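Local coordinates for PGRP-Hd - Peptidoglycan recognition protein homologue (Alvinella pompejana, PDB 3EP1) that probably recognises bacterial peptidoglycan in the innate immune defence of a heat-tolerant deep-sea worm, at residues Pro7-Gln19 with Val63-Asp77. Residues are numbered along the deposited sequence; the frame is centred on the assembly and turned at random.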
ATOM      1  N   PRO A   7       3.545  -4.314  12.838  1.00 20.49           N
ATOM      2  CA  PRO A   7       2.453  -5.178  13.297  1.00 19.97           C
ATOM      3  C   PRO A   7       2.228  -5.129  14.804  1.00 19.35           C
ATOM      4  O   PRO A   7       3.130  -4.775  15.562  1.00 19.92           O
ATOM      5  CB  PRO A   7       2.894  -6.553  12.816  1.00 20.51           C
ATOM      6  CG  PRO A   7       4.375  -6.487  13.036  1.00 21.26           C
ATOM      7  CD  PRO A   7       4.733  -5.119  12.496  1.00 19.74           C
ATOM      8  N   ARG A   8       1.013  -5.493  15.218  1.00 19.88           N
ATOM      9  CA  ARG A   8       0.614  -5.504  16.626  1.00 20.93           C
ATOM     10  C   ARG A   8       1.637  -6.205  17.510  1.00 20.71           C
ATOM     11  O   ARG A   8       2.036  -5.685  18.550  1.00 19.85           O
ATOM     12  CB  ARG A   8      -0.730  -6.219  16.804  1.00 20.99           C
ATOM     13  CG  ARG A   8      -1.928  -5.526  16.191  1.00 21.13           C
ATOM     14  CD  ARG A   8      -3.181  -6.383  16.342  1.00 20.87           C
ATOM     15  NE  ARG A   8      -3.593  -6.534  17.737  1.00 18.86           N
ATOM     16  CZ  ARG A   8      -4.267  -5.617  18.421  1.00 18.63           C
ATOM     17  NH1 ARG A   8      -4.613  -4.477  17.841  1.00 17.14           N
ATOM     18  NH2 ARG A   8      -4.605  -5.839  19.683  1.00 17.21           N
ATOM     19  N   GLN A   9       2.051  -7.393  17.091  1.00 23.02           N
ATOM     20  CA  GLN A   9       3.005  -8.164  17.870  1.00 25.92           C
ATOM     21  C   GLN A   9       4.374  -7.506  18.047  1.00 25.65           C
ATOM     22  O   GLN A   9       5.093  -7.833  18.988  1.00 26.60           O
ATOM     23  CB  GLN A   9       3.177  -9.561  17.273  1.00 27.35           C
ATOM     24  CG  GLN A   9       4.202 -10.381  18.022  1.00 33.86           C
ATOM     25  CD  GLN A   9       4.042 -11.884  17.855  1.00 37.12           C
ATOM     26  OE1 GLN A   9       4.706 -12.658  18.548  1.00 38.68           O
ATOM     27  NE2 GLN A   9       3.165 -12.304  16.942  1.00 39.47           N
ATOM     28  N   GLN A  10       4.738  -6.581  17.165  1.00 24.83           N
ATOM     29  CA  GLN A  10       6.041  -5.930  17.290  1.00 25.08           C
ATOM     30  C   GLN A  10       6.027  -4.963  18.468  1.00 24.40           C
ATOM     31  O   GLN A  10       7.078  -4.667  19.034  1.00 25.67           O
ATOM     32  CB  GLN A  10       6.428  -5.207  15.991  1.00 25.87           C
ATOM     33  CG  GLN A  10       7.939  -5.158  15.727  1.00 29.20           C
ATOM     34  CD  GLN A  10       8.286  -5.186  14.233  1.00 30.67           C
ATOM     35  OE1 GLN A  10       7.961  -6.137  13.517  1.00 29.81           O
ATOM     36  NE2 GLN A  10       8.958  -4.140  13.765  1.00 33.36           N
ATOM     37  N   TRP A  11       4.853  -4.456  18.842  1.00 22.84           N
ATOM     38  CA  TRP A  11       4.802  -3.576  20.005  1.00 21.85           C
ATOM     39  C   TRP A  11       4.189  -4.286  21.211  1.00 20.14           C
ATOM     40  O   TRP A  11       3.748  -3.641  22.156  1.00 21.80           O
ATOM     41  CB  TRP A  11       4.069  -2.246  19.723  1.00 19.35           C
ATOM     42  CG  TRP A  11       2.702  -2.304  19.097  1.00 19.87           C
ATOM     43  CD1 TRP A  11       2.411  -2.335  17.763  1.00 20.45           C
ATOM     44  CD2 TRP A  11       1.442  -2.272  19.779  1.00 18.10           C
ATOM     45  NE1 TRP A  11       1.050  -2.314  17.569  1.00 17.58           N
ATOM     46  CE2 TRP A  11       0.429  -2.278  18.788  1.00 18.33           C
ATOM     47  CE3 TRP A  11       1.068  -2.239  21.128  1.00 15.89           C
ATOM     48  CZ2 TRP A  11      -0.934  -2.252  19.105  1.00 17.81           C
ATOM     49  CZ3 TRP A  11      -0.289  -2.214  21.445  1.00 16.42           C
ATOM     50  CH2 TRP A  11      -1.273  -2.219  20.437  1.00 18.01           C
ATOM     51  N   ALA A  12       4.197  -5.620  21.169  1.00 19.85           N
ATOM     52  CA  ALA A  12       3.666  -6.479  22.238  1.00 19.52           C
ATOM     53  C   ALA A  12       2.198  -6.251  22.565  1.00 19.22           C
ATOM     54  O   ALA A  12       1.822  -6.189  23.729  1.00 18.12           O
ATOM     55  CB  ALA A  12       4.493  -6.312  23.499  1.00 20.12           C
ATOM     56  N   ALA A  13       1.367  -6.145  21.538  1.00 19.01           N
ATOM     57  CA  ALA A  13      -0.051  -5.908  21.748  1.00 20.25           C
ATOM     58  C   ALA A  13      -0.768  -7.110  22.350  1.00 21.13           C
ATOM     59  O   ALA A  13      -0.434  -8.253  22.054  1.00 21.21           O
ATOM     60  CB  ALA A  13      -0.711  -5.522  20.423  1.00 18.69           C
ATOM     61  N   ILE A  14      -1.744  -6.839  23.212  1.00 21.95           N
ATOM     62  CA  ILE A  14      -2.553  -7.890  23.813  1.00 21.23           C
ATOM     63  C   ILE A  14      -3.741  -8.053  22.857  1.00 21.67           C
ATOM     64  O   ILE A  14      -4.203  -7.076  22.277  1.00 19.77           O
ATOM     65  CB  ILE A  14      -3.064  -7.474  25.210  1.00 23.41           C
ATOM     66  CG1 ILE A  14      -1.887  -7.351  26.179  1.00 23.07           C
ATOM     67  CG2 ILE A  14      -4.075  -8.489  25.724  1.00 22.94           C
ATOM     68  CD1 ILE A  14      -2.283  -6.866  27.550  1.00 24.95           C
ATOM     69  N   GLU A  15      -4.230  -9.275  22.678  1.00 21.82           N
ATOM     70  CA  GLU A  15      -5.345  -9.494  21.770  1.00 23.99           C
ATOM     71  C   GLU A  15      -6.557  -8.646  22.147  1.00 23.49           C
ATOM     72  O   GLU A  15      -6.751  -8.285  23.304  1.00 19.91           O
ATOM     73  CB  GLU A  15      -5.736 -10.974  21.737  1.00 27.18           C
ATOM     74  CG  GLU A  15      -6.311 -11.488  23.034  1.00 32.17           C
ATOM     75  CD  GLU A  15      -6.762 -12.932  22.940  1.00 34.39           C
ATOM     76  OE1 GLU A  15      -7.293 -13.441  23.943  1.00 37.31           O
ATOM     77  OE2 GLU A  15      -6.581 -13.557  21.873  1.00 35.79           O
ATOM     78  N   PRO A  16      -7.393  -8.317  21.157  1.00 24.55           N
ATOM     79  CA  PRO A  16      -8.588  -7.503  21.393  1.00 26.43           C
ATOM     80  C   PRO A  16      -9.596  -8.267  22.249  1.00 27.88           C
ATOM     81  O   PRO A  16      -9.655  -9.496  22.190  1.00 28.70           O
ATOM     82  CB  PRO A  16      -9.138  -7.270  19.982  1.00 24.49           C
ATOM     83  CG  PRO A  16      -7.990  -7.598  19.065  1.00 24.89           C
ATOM     84  CD  PRO A  16      -7.330  -8.748  19.753  1.00 24.63           C
ATOM     85  N   ARG A  17     -10.377  -7.551  23.047  1.00 28.29           N
ATOM     86  CA  ARG A  17     -11.398  -8.220  23.839  1.00 29.96           C
ATOM     87  C   ARG A  17     -12.345  -8.857  22.830  1.00 29.80           C
ATOM     88  O   ARG A  17     -12.699 -10.032  22.943  1.00 30.41           O
ATOM     89  CB  ARG A  17     -12.154  -7.214  24.694  1.00 30.67           C
ATOM     90  CG  ARG A  17     -11.394  -6.792  25.915  1.00 32.27           C
ATOM     91  CD  ARG A  17     -12.127  -5.719  26.682  1.00 34.27           C
ATOM     92  NE  ARG A  17     -11.535  -5.545  28.008  1.00 35.14           N
ATOM     93  CZ  ARG A  17     -11.501  -4.397  28.672  1.00 33.84           C
ATOM     94  NH1 ARG A  17     -12.025  -3.305  28.134  1.00 32.43           N
ATOM     95  NH2 ARG A  17     -10.935  -4.345  29.871  1.00 34.70           N
ATOM     96  N   ARG A  18     -12.734  -8.062  21.834  1.00 29.80           N
ATOM     97  CA  ARG A  18     -13.622  -8.493  20.759  1.00 29.24           C
ATOM     98  C   ARG A  18     -13.226  -7.738  19.488  1.00 28.04           C
ATOM     99  O   ARG A  18     -12.810  -6.583  19.545  1.00 27.27           O
ATOM    100  CB  ARG A  18     -15.085  -8.190  21.120  1.00 31.85           C
ATOM    101  CG  ARG A  18     -15.382  -6.715  21.312  1.00 35.08           C
ATOM    102  CD  ARG A  18     -16.604  -6.454  22.217  1.00 37.96           C
ATOM    103  NE  ARG A  18     -16.439  -7.054  23.542  1.00 41.26           N
ATOM    104  CZ  ARG A  18     -16.985  -6.588  24.665  1.00 41.93           C
ATOM    105  NH1 ARG A  18     -17.746  -5.497  24.642  1.00 42.40           N
ATOM    106  NH2 ARG A  18     -16.762  -7.218  25.818  1.00 40.79           N
ATOM    107  N   GLN A  19     -13.349  -8.398  18.345  1.00 27.82           N
ATOM    108  CA  GLN A  19     -12.993  -7.790  17.073  1.00 28.16           C
ATOM    109  C   GLN A  19     -14.205  -7.729  16.153  1.00 28.53           C
ATOM    110  O   GLN A  19     -14.714  -8.759  15.718  1.00 30.89           O
ATOM    111  CB  GLN A  19     -11.871  -8.596  16.418  1.00 28.48           C
ATOM    112  CG  GLN A  19     -11.517  -8.145  15.019  1.00 32.89           C
ATOM    113  CD  GLN A  19     -10.379  -8.949  14.418  1.00 35.19           C
ATOM    114  OE1 GLN A  19      -9.267  -8.958  14.947  1.00 37.61           O
ATOM    115  NE2 GLN A  19     -10.651  -9.628  13.306  1.00 35.68           N
ATOM    116  N   VAL A  63       2.752   3.226  22.239  1.00 16.40           N
ATOM    117  CA  VAL A  63       1.611   2.582  21.614  1.00 14.59           C
ATOM    118  C   VAL A  63       1.042   1.559  22.593  1.00 15.37           C
ATOM    119  O   VAL A  63      -0.167   1.468  22.784  1.00 13.29           O
ATOM    120  CB  VAL A  63       2.009   1.892  20.288  1.00 14.47           C
ATOM    121  CG1 VAL A  63       0.830   1.160  19.709  1.00 15.30           C
ATOM    122  CG2 VAL A  63       2.501   2.928  19.292  1.00 14.85           C
ATOM    123  N   LYS A  64       1.926   0.794  23.221  1.00 17.49           N
ATOM    124  CA  LYS A  64       1.492  -0.204  24.196  1.00 18.72           C
ATOM    125  C   LYS A  64       0.753   0.498  25.336  1.00 18.59           C
ATOM    126  O   LYS A  64      -0.302   0.055  25.772  1.00 19.89           O
ATOM    127  CB  LYS A  64       2.703  -0.944  24.750  1.00 19.48           C
ATOM    128  CG  LYS A  64       2.405  -1.877  25.910  1.00 21.57           C
ATOM    129  CD  LYS A  64       1.761  -3.169  25.471  1.00 22.90           C
ATOM    130  CE  LYS A  64       1.937  -4.225  26.560  1.00 26.26           C
ATOM    131  NZ  LYS A  64       1.476  -5.564  26.146  1.00 23.11           N
ATOM    132  N   ALA A  65       1.325   1.597  25.810  1.00 19.88           N
ATOM    133  CA  ALA A  65       0.732   2.377  26.890  1.00 21.79           C
ATOM    134  C   ALA A  65      -0.667   2.868  26.530  1.00 20.45           C
ATOM    135  O   ALA A  65      -1.551   2.925  27.377  1.00 20.76           O
ATOM    136  CB  ALA A  65       1.623   3.572  27.220  1.00 21.91           C
ATOM    137  N   LEU A  66      -0.858   3.245  25.271  1.00 20.94           N
ATOM    138  CA  LEU A  66      -2.154   3.731  24.830  1.00 20.64           C
ATOM    139  C   LEU A  66      -3.150   2.593  24.896  1.00 20.57           C
ATOM    140  O   LEU A  66      -4.265   2.757  25.393  1.00 21.14           O
ATOM    141  CB  LEU A  66      -2.067   4.279  23.399  1.00 21.50           C
ATOM    142  CG  LEU A  66      -1.371   5.636  23.234  1.00 22.30           C
ATOM    143  CD1 LEU A  66      -1.079   5.906  21.756  1.00 21.62           C
ATOM    144  CD2 LEU A  66      -2.259   6.725  23.819  1.00 21.90           C
ATOM    145  N   GLN A  67      -2.750   1.426  24.404  1.00 21.04           N
ATOM    146  CA  GLN A  67      -3.654   0.292  24.440  1.00 20.84           C
ATOM    147  C   GLN A  67      -4.112   0.087  25.878  1.00 21.76           C
ATOM    148  O   GLN A  67      -5.305   0.042  26.148  1.00 22.48           O
ATOM    149  CB  GLN A  67      -2.978  -0.981  23.921  1.00 20.66           C
ATOM    150  CG  GLN A  67      -3.923  -2.169  23.890  1.00 18.61           C
ATOM    151  CD  GLN A  67      -3.253  -3.457  23.493  1.00 19.22           C
ATOM    152  OE1 GLN A  67      -2.214  -3.820  24.040  1.00 21.17           O
ATOM    153  NE2 GLN A  67      -3.850  -4.167  22.544  1.00 18.00           N
ATOM    154  N   ASP A  68      -3.161  -0.014  26.801  1.00 22.15           N
ATOM    155  CA  ASP A  68      -3.489  -0.211  28.211  1.00 23.44           C
ATOM    156  C   ASP A  68      -4.529   0.795  28.704  1.00 23.67           C
ATOM    157  O   ASP A  68      -5.486   0.434  29.399  1.00 23.17           O
ATOM    158  CB  ASP A  68      -2.231  -0.079  29.069  1.00 24.45           C
ATOM    159  CG  ASP A  68      -1.290  -1.247  28.903  1.00 26.29           C
ATOM    160  OD1 ASP A  68      -0.145  -1.148  29.391  1.00 26.08           O
ATOM    161  OD2 ASP A  68      -1.689  -2.262  28.290  1.00 27.85           O
ATOM    162  N   ALA A  69      -4.325   2.056  28.337  1.00 24.37           N
ATOM    163  CA  ALA A  69      -5.222   3.133  28.725  1.00 24.29           C
ATOM    164  C   ALA A  69      -6.604   2.922  28.126  1.00 26.53           C
ATOM    165  O   ALA A  69      -7.620   3.184  28.771  1.00 27.72           O
ATOM    166  CB  ALA A  69      -4.656   4.475  28.267  1.00 25.67           C
ATOM    167  N   ASP A  70      -6.646   2.441  26.891  1.00 24.51           N
ATOM    168  CA  ASP A  70      -7.923   2.221  26.239  1.00 22.99           C
ATOM    169  C   ASP A  70      -8.685   1.060  26.870  1.00 21.98           C
ATOM    170  O   ASP A  70      -9.901   1.136  27.025  1.00 21.00           O
ATOM    171  CB  ASP A  70      -7.705   2.012  24.738  1.00 24.56           C
ATOM    172  CG  ASP A  70      -7.150   3.263  24.054  1.00 25.71           C
ATOM    173  OD1 ASP A  70      -6.922   3.240  22.832  1.00 24.95           O
ATOM    174  OD2 ASP A  70      -6.938   4.277  24.747  1.00 27.05           O
ATOM    175  N   PHE A  71      -7.982  -0.007  27.236  1.00 19.65           N
ATOM    176  CA  PHE A  71      -8.635  -1.137  27.882  1.00 21.46           C
ATOM    177  C   PHE A  71      -9.262  -0.650  29.191  1.00 22.28           C
ATOM    178  O   PHE A  71     -10.437  -0.887  29.445  1.00 23.46           O
ATOM    179  CB  PHE A  71      -7.633  -2.260  28.193  1.00 19.43           C
ATOM    180  CG  PHE A  71      -7.316  -3.145  27.020  1.00 17.36           C
ATOM    181  CD1 PHE A  71      -8.329  -3.636  26.206  1.00 17.35           C
ATOM    182  CD2 PHE A  71      -6.010  -3.533  26.762  1.00 17.34           C
ATOM    183  CE1 PHE A  71      -8.047  -4.506  25.157  1.00 18.46           C
ATOM    184  CE2 PHE A  71      -5.721  -4.401  25.717  1.00 16.95           C
ATOM    185  CZ  PHE A  71      -6.741  -4.889  24.914  1.00 17.96           C
ATOM    186  N   LYS A  72      -8.474   0.049  30.003  1.00 24.63           N
ATOM    187  CA  LYS A  72      -8.950   0.562  31.288  1.00 26.95           C
ATOM    188  C   LYS A  72     -10.252   1.342  31.185  1.00 27.03           C
ATOM    189  O   LYS A  72     -11.092   1.278  32.080  1.00 25.59           O
ATOM    190  CB  LYS A  72      -7.899   1.461  31.935  1.00 29.48           C
ATOM    191  CG  LYS A  72      -6.721   0.731  32.544  1.00 33.24           C
ATOM    192  CD  LYS A  72      -5.848   1.716  33.311  1.00 37.29           C
ATOM    193  CE  LYS A  72      -5.141   2.725  32.385  1.00 39.22           C
ATOM    194  NZ  LYS A  72      -3.867   2.195  31.775  1.00 39.39           N
ATOM    195  N   GLU A  73     -10.415   2.082  30.094  1.00 25.63           N
ATOM    196  CA  GLU A  73     -11.622   2.873  29.898  1.00 25.53           C
ATOM    197  C   GLU A  73     -12.794   2.068  29.359  1.00 23.64           C
ATOM    198  O   GLU A  73     -13.873   2.613  29.150  1.00 24.21           O
ATOM    199  CB  GLU A  73     -11.332   4.041  28.960  1.00 27.05           C
ATOM    200  CG  GLU A  73     -10.360   5.054  29.527  1.00 31.25           C
ATOM    201  CD  GLU A  73     -10.045   6.154  28.536  1.00 34.62           C
ATOM    202  OE1 GLU A  73     -11.001   6.815  28.063  1.00 36.92           O
ATOM    203  OE2 GLU A  73      -8.847   6.351  28.225  1.00 35.76           O
ATOM    204  N   GLY A  74     -12.580   0.777  29.117  1.00 22.18           N
ATOM    205  CA  GLY A  74     -13.655  -0.063  28.619  1.00 21.12           C
ATOM    206  C   GLY A  74     -13.698  -0.358  27.126  1.00 21.71           C
ATOM    207  O   GLY A  74     -14.630  -1.011  26.659  1.00 19.27           O
ATOM    208  N   ASN A  75     -12.713   0.115  26.366  1.00 20.48           N
ATOM    209  CA  ASN A  75     -12.691  -0.146  24.929  1.00 21.02           C
ATOM    210  C   ASN A  75     -12.280  -1.591  24.640  1.00 21.15           C
ATOM    211  O   ASN A  75     -11.619  -2.237  25.460  1.00 21.60           O
ATOM    212  CB  ASN A  75     -11.732   0.821  24.220  1.00 21.41           C
ATOM    213  CG  ASN A  75     -12.204   2.265  24.282  1.00 22.16           C
ATOM    214  OD1 ASN A  75     -13.310   2.580  23.857  1.00 24.70           O
ATOM    215  ND2 ASN A  75     -11.369   3.145  24.814  1.00 24.68           N
ATOM    216  N   ASP A  76     -12.675  -2.091  23.472  1.00 19.23           N
ATOM    217  CA  ASP A  76     -12.352  -3.452  23.057  1.00 18.80           C
ATOM    218  C   ASP A  76     -10.883  -3.637  22.674  1.00 20.08           C
ATOM    219  O   ASP A  76     -10.434  -4.764  22.482  1.00 19.31           O
ATOM    220  CB  ASP A  76     -13.195  -3.863  21.839  1.00 21.84           C
ATOM    221  CG  ASP A  76     -14.676  -3.945  22.143  1.00 22.29           C
ATOM    222  OD1 ASP A  76     -15.028  -4.210  23.309  1.00 24.10           O
ATOM    223  OD2 ASP A  76     -15.484  -3.770  21.205  1.00 23.90           O
ATOM    224  N   ASP A  77     -10.149  -2.532  22.547  1.00 19.76           N
ATOM    225  CA  ASP A  77      -8.748  -2.570  22.136  1.00 19.41           C
ATOM    226  C   ASP A  77      -8.286  -1.128  21.971  1.00 17.80           C
ATOM    227  O   ASP A  77      -9.059  -0.204  22.214  1.00 16.29           O
ATOM    228  CB  ASP A  77      -8.649  -3.325  20.800  1.00 18.65           C
ATOM    229  CG  ASP A  77      -7.219  -3.522  20.320  1.00 20.41           C
ATOM    230  OD1 ASP A  77      -6.277  -3.447  21.131  1.00 18.37           O
ATOM    231  OD2 ASP A  77      -7.050  -3.774  19.111  1.00 21.48           O
TER
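The loop 7-19 runs beside helix 59-72 from Trp11, with Trp11 CA 6.3 Å from Lys64 CA, to Arg17. Just past the helix, the backbone N of Arg17 donates a hydrogen bond to Asp76 O. Val63 CG1 sits over the centre of the Trp11 six-membered ring, a CH-pi contact 3.5 Å from the centroid, while Ala13 CB and Arg8 O lie against the opposite face; the indole NE1 hydrogen-bonds to Glu92 O of strand 90-92. One turn on, Gln67 stretches out with CG anti to the backbone N (chi1 -177°) and grips Ile14 twice: Ile14 N reaches a lone pair of OE1 almost straight (177°), and Gln67 NE2 donates to Ile14 O at 2.9 Å. The same NE2 also donates to Asp77 OD1, in its amide plane. In this amidase-like PGRP fold the contact ties the segment leading to strand 26-33 onto a helix flanking the central sheet. A leucine in place of Gln67 would probably leave Ile14 N and O without their amide partner and take one of the bonds from Asp77 OD1. Asp77 OD2 turns its syn lone pair to Arg8 NH1 in a 2.8 Å salt bridge, with Gly93 O as a second partner of NH1. Near the Schellman motif at Gly74, Phe71 CD1 sits against one face of the Arg17 guanidinium, the two planes turned 58° apart, and Arg17 NH1 donates to Phe71 O at 3.2 Å, across that carbonyl plane from Gly74 N.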